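Local structure of DNA-entry nuclease (Competence-specific nuclease) (4QGO) at residues Ile149-Gly152 against Gln153-Glu157. The protein probably cleaves DNA and RNA without sequence specificity, as a streptococcal nuclease of the beta-beta-alpha (His-Me finger) type regarded as a virulence factor. The protein carries 1 engineered substitution. Residues are numbered along the deposited sequence; the frame is centred on the assembly and turned at random.
With SO4 (sulfate ion), chain F; SO4 (sulfate ion), chain G.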
loop_
_atom_site.group_PDB
_atom_site.type_symbol
_atom_site.label_atom_id
_atom_site.label_comp_id
_atom_site.label_asym_id
_atom_site.label_seq_id
_atom_site.Cartn_x
_atom_site.Cartn_y
_atom_site.Cartn_z
ATOM N N ILE A 149 11.191 7.632 10.550
ATOM C CA ILE A 149 11.667 8.921 10.066
ATOM C C ILE A 149 11.413 9.138 8.566
ATOM O O ILE A 149 11.289 10.268 8.107
ATOM C CB ILE A 149 13.182 9.103 10.392
ATOM C CG1 ILE A 149 13.544 10.580 10.463
ATOM C CG2 ILE A 149 14.060 8.348 9.400
ATOM C CD1 ILE A 149 12.913 11.278 11.640
ATOM N N ASN A 150 11.341 8.054 7.801
ATOM C CA ASN A 150 11.156 8.140 6.354
ATOM C C ASN A 150 10.402 6.893 5.940
ATOM O O ASN A 150 10.993 5.884 5.541
ATOM C CB ASN A 150 12.505 8.240 5.623
ATOM C CG ASN A 150 12.354 8.396 4.112
ATOM O OD1 ASN A 150 11.247 8.574 3.597
ATOM N ND2 ASN A 150 13.477 8.359 3.398
ATOM N N ARG A 151 9.082 6.989 6.037
ATOM C CA ARG A 151 8.197 5.828 6.090
ATOM C C ARG A 151 7.823 5.257 4.737
ATOM O O ARG A 151 7.640 5.987 3.769
ATOM C CB ARG A 151 6.922 6.217 6.838
ATOM C CG ARG A 151 7.182 6.640 8.275
ATOM C CD ARG A 151 5.954 7.231 8.937
ATOM N NE ARG A 151 6.308 7.783 10.245
ATOM C CZ ARG A 151 5.434 8.124 11.186
ATOM N NH1 ARG A 151 4.130 7.967 10.987
ATOM N NH2 ARG A 151 5.873 8.619 12.335
ATOM N N GLY A 152 7.743 3.930 4.673
ATOM C CA GLY A 152 7.172 3.248 3.530
ATOM C C GLY A 152 6.006 2.397 4.000
ATOM O O GLY A 152 5.615 2.439 5.171
ATOM N N GLN A 153 5.448 1.627 3.080
ATOM C CA GLN A 153 4.340 0.756 3.427
ATOM C C GLN A 153 4.751 -0.274 4.496
ATOM O O GLN A 153 3.940 -0.625 5.361
ATOM C CB GLN A 153 3.781 0.092 2.168
ATOM C CG GLN A 153 2.662 -0.907 2.455
ATOM C CD GLN A 153 1.876 -1.283 1.218
ATOM O OE1 GLN A 153 1.901 -0.580 0.201
ATOM N NE2 GLN A 153 1.155 -2.401 1.303
ATOM N N ASN A 154 6.002 -0.727 4.459
ATOM C CA ASN A 154 6.482 -1.662 5.479
ATOM C C ASN A 154 6.312 -1.098 6.890
ATOM O O ASN A 154 5.962 -1.828 7.807
ATOM C CB ASN A 154 7.963 -2.013 5.256
ATOM C CG ASN A 154 8.170 -3.332 4.509
ATOM O OD1 ASN A 154 7.220 -4.047 4.168
ATOM N ND2 ASN A 154 9.433 -3.661 4.258
ATOM N N TYR A 155 6.570 0.199 7.066
ATOM C CA TYR A 155 6.420 0.813 8.386
ATOM C C TYR A 155 4.996 0.625 8.928
ATOM O O TYR A 155 4.796 0.242 10.091
ATOM C CB TYR A 155 6.753 2.314 8.347
ATOM C CG TYR A 155 6.528 2.982 9.682
ATOM C CD1 TYR A 155 7.473 2.881 10.693
ATOM C CD2 TYR A 155 5.362 3.694 9.937
ATOM C CE1 TYR A 155 7.254 3.457 11.930
ATOM C CE2 TYR A 155 5.141 4.282 11.180
ATOM C CZ TYR A 155 6.098 4.162 12.156
ATOM O OH TYR A 155 5.883 4.738 13.391
ATOM N N TYR A 156 4.011 0.931 8.091
ATOM C CA TYR A 156 2.619 0.806 8.490
ATOM C C TYR A 156 2.191 -0.631 8.690
ATOM O O TYR A 156 1.439 -0.943 9.622
ATOM C CB TYR A 156 1.719 1.575 7.521
ATOM C CG TYR A 156 1.880 3.048 7.774
ATOM C CD1 TYR A 156 1.117 3.691 8.751
ATOM C CD2 TYR A 156 2.842 3.787 7.102
ATOM C CE1 TYR A 156 1.294 5.036 9.021
ATOM C CE2 TYR A 156 3.025 5.133 7.364
ATOM C CZ TYR A 156 2.242 5.748 8.318
ATOM O OH TYR A 156 2.415 7.086 8.600
ATOM N N GLU A 157 2.700 -1.513 7.842
ATOM C CA GLU A 157 2.468 -2.944 8.038
ATOM C C GLU A 157 3.034 -3.421 9.372
ATOM O O GLU A 157 2.403 -4.231 10.054
ATOM C CB GLU A 157 3.016 -3.756 6.861
ATOM C CG GLU A 157 2.161 -3.556 5.597
ATOM C CD GLU A 157 2.826 -4.056 4.347
ATOM O OE1 GLU A 157 4.067 -4.070 4.311
ATOM O OE2 GLU A 157 2.113 -4.430 3.386
HETATM S S SO4 F . 16.675 8.164 5.153
HETATM O O1 SO4 F . 17.910 8.825 4.717
HETATM O O2 SO4 F . 16.972 6.821 5.644
HETATM O O3 SO4 F . 16.066 8.939 6.236
HETATM O O4 SO4 F . 15.741 8.086 4.030
HETATM S S SO4 G . 3.057 8.951 14.608
HETATM O O1 SO4 G . 3.386 8.203 15.818
HETATM O O2 SO4 G . 1.702 9.484 14.713
HETATM O O3 SO4 G . 4.003 10.052 14.446
HETATM O O4 SO4 G . 3.136 8.063 13.452
#
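Arg151 crosses over the Tyr155 ring and reaches Tyr156 where the loop after helix 140-144 enters helix 153-165 of this beta-beta-alpha nuclease, with Gly152 as the N-cap residue. The packed side is built on the arginine's aliphatic stem. Its CG sits over one face of the Tyr155 ring, off toward the rim, in a CH-pi contact 4.2 Å from the ring centroid, and Arg151 CD lies 3.7 Å from Tyr155 CD2. Extended from CG to NE, the chain brings one face of the guanidinium against Tyr155 CE2, the two planes 29° apart. Tyr156 approaches differently: its OH lies in the guanidinium plane and accepts a hydrogen bond from Arg151 NH1 (3.1 Å, 158°), while its ring packs on Leu191 and meets Phe202 edge-to-face. A weak hydrogen bond from Tyr155 N to Gly152 O (3.1 Å) closes the first turn. The other side is looser. Asn150 ND2 points at one sulfate, probably a crystallisation additive, at a doubtfully short separation, and its side chain does not touch the helix. A second sulfate binds the end of the guanidinium. Arg151 NE donates to Lys148 O, while sulfate O4 accepts hydrogen bonds from Arg151 NH1 (2.7 Å) and, weakly, NH2; O3 accepts a straighter one from Arg151 NH2 (3.2 Å, 163°).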